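Local coordinates for protein alpha-L-arabinosidase (Xanthomonas axonopodis pv. citri, PDB 6D25) that probably removes L-arabinofuranosyl side groups from arabinoxylans, including those at internal di-substituted sites, as a family GH51 glycoside hydrolase, at residues Ala53-Gly57 against Asn122-Gly126; Gly470-Ala475 against Ala489-Phe495. All coordinates share one frame; numbering follows the deposited sequence.

In the fold
Interactions 1 and 2 lie in different domains of one chain and do not touch: their centres are 34 Å apart and their nearest atoms about 21 Å apart. Interaction 1 joins loops that follow the first two strands of the parallel (β/α)8 barrel. The active sites of such barrels open among these loops, and a glycerol bound to Glu-54 is consistent with a pocket for a sugar there. Interaction 2 closes later in the chain, in the C-terminal β-domain, where 489-495 lines up along 470-475. The pair illustrates two ways of joining separate segments: by side chains and water near a pocket, or by a strand ladder prolonged by water.

Interaction 1: residues Ala53-Gly57 against Asn122-Gly126; sequences AEHLG and NTHWG
The indole of Trp-125 is packed on both faces and held at its edge. Leu-56 CD1 sits over one face, in a CH-pi contact 3.5 Å from the centroid of the five-membered ring and only 15° off its normal. His-124 CB lies on the opposite face, displaced toward the rim. At the edge, Trp-125 NE1 gives a hydrogen bond of 2.8 Å to Glu-54 OE2; the carboxylate plane stands at 90° to the indole, and the N-H meets OE2 from above the carboxylate plane. Glu-54 reaches this edge because its chain is extended, with CG anti to the backbone N (chi1 -176°). The backbone N of Phe-101 also bonds to OE2, while Gln-373 and a bound glycerol bond to OE1; several donors thus fix the carboxylate's rotation. Residues 53-57 follow the first strand of the (β/α)8 barrel, and 122-126 form the turn between short strands 120-122 and 128-130, inserted after the second barrel strand. Both therefore belong to the loops at the strand ends, where Glu-54 probably lines the pocket. A second bond holds the backbone of 53-57: Asn-122 ND2 donates to His-55 O at 2.7 Å. The oxygen lies in the plane of the Asn-122 amide, whereas the donor stands above the carbonyl plane. The other end of that amide, OD1, takes a weak bond of 3.4 Å from Trp-125 N, within its own turn. The end of the His-55 side chain leads away from 122-126, and its imidazole is hydrogen-bonded to Glu-130 and Trp-96 and stacked on Phe-101. Beyond Leu-56, one water accepts from Gly-57 N at 2.9 Å and donates to Trp-125 O.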
loop_
_atom_site.group_PDB
_atom_site.type_symbol
_atom_site.label_atom_id
_atom_site.label_comp_id
_atom_site.label_asym_id
_atom_site.label_seq_id
_atom_site.Cartn_x
_atom_site.Cartn_y
_atom_site.Cartn_z
ATOM N N ALA A 53 -17.799 18.950 8.627
ATOM C CA ALA A 53 -18.758 18.120 9.319
ATOM C C ALA A 53 -18.295 16.659 9.329
ATOM O O ALA A 53 -18.689 15.867 8.434
ATOM C CB ALA A 53 -20.103 18.267 8.675
ATOM N N GLU A 54 -17.500 16.284 10.334
ATOM C CA GLU A 54 -17.062 14.920 10.509
ATOM C C GLU A 54 -18.196 14.107 11.114
ATOM O O GLU A 54 -19.016 14.635 11.877
ATOM C CB GLU A 54 -15.834 14.864 11.429
ATOM C CG GLU A 54 -15.211 13.486 11.619
ATOM C CD GLU A 54 -13.821 13.489 12.237
ATOM O OE1 GLU A 54 -13.370 14.584 12.665
ATOM O OE2 GLU A 54 -13.177 12.406 12.310
ATOM N N HIS A 55 -18.159 12.786 10.856
ATOM C CA HIS A 55 -19.014 11.863 11.601
ATOM C C HIS A 55 -18.438 11.716 13.000
ATOM O O HIS A 55 -17.524 10.907 13.207
ATOM C CB HIS A 55 -19.133 10.521 10.892
ATOM C CG HIS A 55 -20.054 10.564 9.732
ATOM N ND1 HIS A 55 -21.115 9.732 9.650
ATOM C CD2 HIS A 55 -20.137 11.405 8.679
ATOM C CE1 HIS A 55 -21.808 10.031 8.553
ATOM N NE2 HIS A 55 -21.233 11.057 7.944
ATOM N N LEU A 56 -18.957 12.513 13.921
ATOM C CA LEU A 56 -18.360 12.657 15.245
ATOM C C LEU A 56 -19.460 13.126 16.205
ATOM O O LEU A 56 -20.068 14.168 15.952
ATOM C CB LEU A 56 -17.223 13.690 15.154
ATOM C CG LEU A 56 -16.233 13.735 16.316
ATOM C CD1 LEU A 56 -14.999 14.529 15.922
ATOM C CD2 LEU A 56 -16.833 14.261 17.617
ATOM N N GLY A 57 -19.701 12.373 17.269
ATOM C CA GLY A 57 -20.653 12.773 18.293
ATOM C C GLY A 57 -22.033 13.007 17.701
ATOM O O GLY A 57 -22.571 12.128 16.974
ATOM N N ASN A 122 -17.557 3.799 15.170
ATOM C CA ASN A 122 -16.810 5.032 15.101
ATOM C C ASN A 122 -15.652 4.921 16.106
ATOM O O ASN A 122 -15.811 5.242 17.301
ATOM C CB ASN A 122 -17.699 6.256 15.356
ATOM C CG ASN A 122 -16.973 7.525 14.947
ATOM O OD1 ASN A 122 -15.755 7.608 15.130
ATOM N ND2 ASN A 122 -17.696 8.507 14.435
ATOM N N THR A 123 -14.516 4.396 15.640
ATOM C CA THR A 123 -13.442 3.984 16.550
ATOM C C THR A 123 -12.818 5.198 17.253
ATOM O O THR A 123 -12.502 5.110 18.443
ATOM C CB THR A 123 -12.340 3.207 15.812
ATOM O OG1 THR A 123 -11.764 4.087 14.841
ATOM C CG2 THR A 123 -12.825 1.959 15.104
ATOM N N HIS A 124 -12.608 6.318 16.550
ATOM C CA HIS A 124 -11.899 7.440 17.194
ATOM C C HIS A 124 -12.803 8.153 18.226
ATOM O O HIS A 124 -12.324 8.705 19.197
ATOM C CB HIS A 124 -11.459 8.463 16.162
ATOM C CG HIS A 124 -10.540 7.948 15.122
ATOM N ND1 HIS A 124 -10.984 7.592 13.839
ATOM C CD2 HIS A 124 -9.192 7.788 15.155
ATOM C CE1 HIS A 124 -9.952 7.119 13.153
ATOM N NE2 HIS A 124 -8.817 7.245 13.939
ATOM N N TRP A 125 -14.106 8.185 18.004
ATOM C CA TRP A 125 -14.970 9.145 18.649
ATOM C C TRP A 125 -16.015 8.410 19.500
ATOM O O TRP A 125 -17.202 8.397 19.173
ATOM C CB TRP A 125 -15.581 10.078 17.583
ATOM C CG TRP A 125 -14.536 10.728 16.725
ATOM C CD1 TRP A 125 -14.415 10.652 15.359
ATOM C CD2 TRP A 125 -13.447 11.565 17.173
ATOM N NE1 TRP A 125 -13.346 11.389 14.928
ATOM C CE2 TRP A 125 -12.723 11.954 16.013
ATOM C CE3 TRP A 125 -12.997 12.011 18.422
ATOM C CZ2 TRP A 125 -11.586 12.763 16.081
ATOM C CZ3 TRP A 125 -11.866 12.803 18.491
ATOM C CH2 TRP A 125 -11.173 13.170 17.337
ATOM N N GLY A 126 -15.532 7.733 20.533
ATOM C CA GLY A 126 -16.352 7.084 21.530
ATOM C C GLY A 126 -16.537 5.583 21.314
ATOM O O GLY A 126 -17.095 4.907 22.171
HETATM O O HOH W 1 -19.047 9.606 17.530
#

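Interaction 2: residues Gly470-Ala475 against Ala489-Phe495; sequences GQILTA and AVAPVAF
Gly-470 O accepts a hydrogen bond of 2.9 Å from Phe-495 N, and a water links Gly-470 N to Phe-495 O. Gln-471 pairs with Ala-494 as an antiparallel non-hydrogen-bonded pair, its CA leaning on Val-493 O in a CA-H...O contact. A bend at chi2 (-85°) folds its amide back along the backbone of 493-494. Ile-472 and Val-493 form the hydrogen-bonded pair, Ile-472 N to Val-493 O at 2.9 Å and Val-493 N to Ile-472 O at 3.1 Å. On the same face Ile-472 CG2 meets Val-493 CG2 at 3.7 Å, while Ile-472 CB and CD1 rest obliquely against Phe-495 CD1. Leu-473 turns CD1 onto the Ala-491–Pro-492 peptide, 3.8 Å from Pro-492 CD. From Thr-474 onward water takes over from direct rungs: one water accepts from Thr-474 N and lies within reach of the carbonyls of Ile-472 and Ala-491, another accepts from Ala-491 N and lies near Thr-474 O. Ala-475 CB ends the contact against Val-490 CG2, at 4.0 Å. Strand 468-473 runs between 493-494 and 513-519 in the antiparallel part of the sheet, with Ile-472 and Phe-495 touching 513-519 and Gln-471, Leu-473, Val-490 and Pro-492 meeting helix 393-400.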
loop_
_atom_site.group_PDB
_atom_site.type_symbol
_atom_site.label_atom_id
_atom_site.label_comp_id
_atom_site.label_asym_id
_atom_site.label_seq_id
_atom_site.Cartn_x
_atom_site.Cartn_y
_atom_site.Cartn_z
ATOM N N GLY A 470 -22.431 50.200 11.252
ATOM C CA GLY A 470 -21.765 48.964 11.607
ATOM C C GLY A 470 -22.527 48.160 12.617
ATOM O O GLY A 470 -23.571 48.576 13.115
ATOM N N GLN A 471 -21.940 47.002 12.915
ATOM C CA GLN A 471 -22.438 46.108 13.921
ATOM C C GLN A 471 -21.328 45.763 14.917
ATOM O O GLN A 471 -20.155 45.782 14.577
ATOM C CB GLN A 471 -22.920 44.823 13.232
ATOM C CG GLN A 471 -24.121 45.020 12.325
ATOM C CD GLN A 471 -25.438 44.951 13.064
ATOM O OE1 GLN A 471 -25.831 43.929 13.662
ATOM N NE2 GLN A 471 -26.167 46.049 13.003
ATOM N N ILE A 472 -21.737 45.460 16.139
ATOM C CA ILE A 472 -20.814 45.109 17.221
ATOM C C ILE A 472 -21.264 43.786 17.827
ATOM O O ILE A 472 -22.440 43.589 18.086
ATOM C CB ILE A 472 -20.690 46.201 18.304
ATOM C CG1 ILE A 472 -19.681 45.778 19.377
ATOM C CG2 ILE A 472 -22.047 46.601 18.902
ATOM C CD1 ILE A 472 -19.211 46.922 20.266
ATOM N N LEU A 473 -20.286 42.920 18.025
ATOM C CA LEU A 473 -20.452 41.702 18.780
ATOM C C LEU A 473 -19.611 41.795 20.059
ATOM O O LEU A 473 -18.380 41.898 19.985
ATOM C CB LEU A 473 -20.021 40.522 17.919
ATOM C CG LEU A 473 -20.328 39.135 18.490
ATOM C CD1 LEU A 473 -21.857 38.935 18.603
ATOM C CD2 LEU A 473 -19.761 38.071 17.561
ATOM N N THR A 474 -20.311 41.801 21.189
ATOM C CA THR A 474 -19.702 41.891 22.497
ATOM C C THR A 474 -20.695 41.287 23.503
ATOM O O THR A 474 -21.752 40.748 23.123
ATOM C CB THR A 474 -19.261 43.332 22.833
ATOM O OG1 THR A 474 -18.428 43.333 24.000
ATOM C CG2 THR A 474 -20.414 44.276 23.055
ATOM N N ALA A 475 -20.336 41.376 24.757
ATOM C CA ALA A 475 -21.172 40.927 25.857
ATOM C C ALA A 475 -20.657 41.617 27.119
ATOM O O ALA A 475 -19.537 42.127 27.115
ATOM C CB ALA A 475 -21.146 39.413 25.992
ATOM N N ALA A 489 -27.566 35.885 24.331
ATOM C CA ALA A 489 -26.689 36.538 25.311
ATOM C C ALA A 489 -25.512 37.194 24.568
ATOM O O ALA A 489 -25.004 38.191 25.042
ATOM C CB ALA A 489 -26.176 35.536 26.342
ATOM N N VAL A 490 -25.040 36.586 23.474
ATOM C CA VAL A 490 -23.941 37.128 22.676
ATOM C C VAL A 490 -24.443 37.192 21.233
ATOM O O VAL A 490 -24.583 36.156 20.600
ATOM C CB VAL A 490 -22.658 36.280 22.754
ATOM C CG1 VAL A 490 -21.484 36.960 22.062
ATOM C CG2 VAL A 490 -22.274 35.989 24.198
ATOM N N ALA A 491 -24.751 38.413 20.754
ATOM C CA ALA A 491 -25.326 38.519 19.395
ATOM C C ALA A 491 -25.138 39.942 18.897
ATOM O O ALA A 491 -25.121 40.867 19.692
ATOM C CB ALA A 491 -26.802 38.153 19.398
ATOM N N PRO A 492 -25.021 40.097 17.567
ATOM C CA PRO A 492 -24.615 41.367 17.036
ATOM C C PRO A 492 -25.773 42.370 17.093
ATOM O O PRO A 492 -26.907 41.984 16.909
ATOM C CB PRO A 492 -24.148 41.073 15.599
ATOM C CG PRO A 492 -24.808 39.786 15.237
ATOM C CD PRO A 492 -25.089 39.078 16.542
ATOM N N VAL A 493 -25.445 43.625 17.339
ATOM C CA VAL A 493 -26.405 44.713 17.339
ATOM C C VAL A 493 -25.789 45.909 16.608
ATOM O O VAL A 493 -24.556 45.926 16.364
ATOM C CB VAL A 493 -26.798 45.091 18.783
ATOM C CG1 VAL A 493 -27.483 43.947 19.503
ATOM C CG2 VAL A 493 -25.600 45.673 19.582
ATOM N N ALA A 494 -26.618 46.901 16.309
ATOM C CA ALA A 494 -26.134 48.116 15.657
ATOM C C ALA A 494 -25.048 48.783 16.509
ATOM O O ALA A 494 -25.181 48.895 17.717
ATOM C CB ALA A 494 -27.277 49.068 15.363
ATOM N N PHE A 495 -23.965 49.193 15.872
ATOM C CA PHE A 495 -22.858 49.853 16.530
ATOM C C PHE A 495 -22.927 51.350 16.218
ATOM O O PHE A 495 -22.988 51.739 15.050
ATOM C CB PHE A 495 -21.521 49.316 16.016
ATOM C CG PHE A 495 -20.292 49.989 16.588
ATOM C CD1 PHE A 495 -20.071 50.002 17.948
ATOM C CD2 PHE A 495 -19.335 50.564 15.755
ATOM C CE1 PHE A 495 -18.929 50.589 18.474
ATOM C CE2 PHE A 495 -18.198 51.169 16.283
ATOM C CZ PHE A 495 -17.996 51.169 17.644
HETATM O O HOH W 2 -24.576 51.478 12.927
HETATM O O HOH W 3 -23.222 42.653 20.683
HETATM O O HOH W 4 -24.428 40.614 22.811
#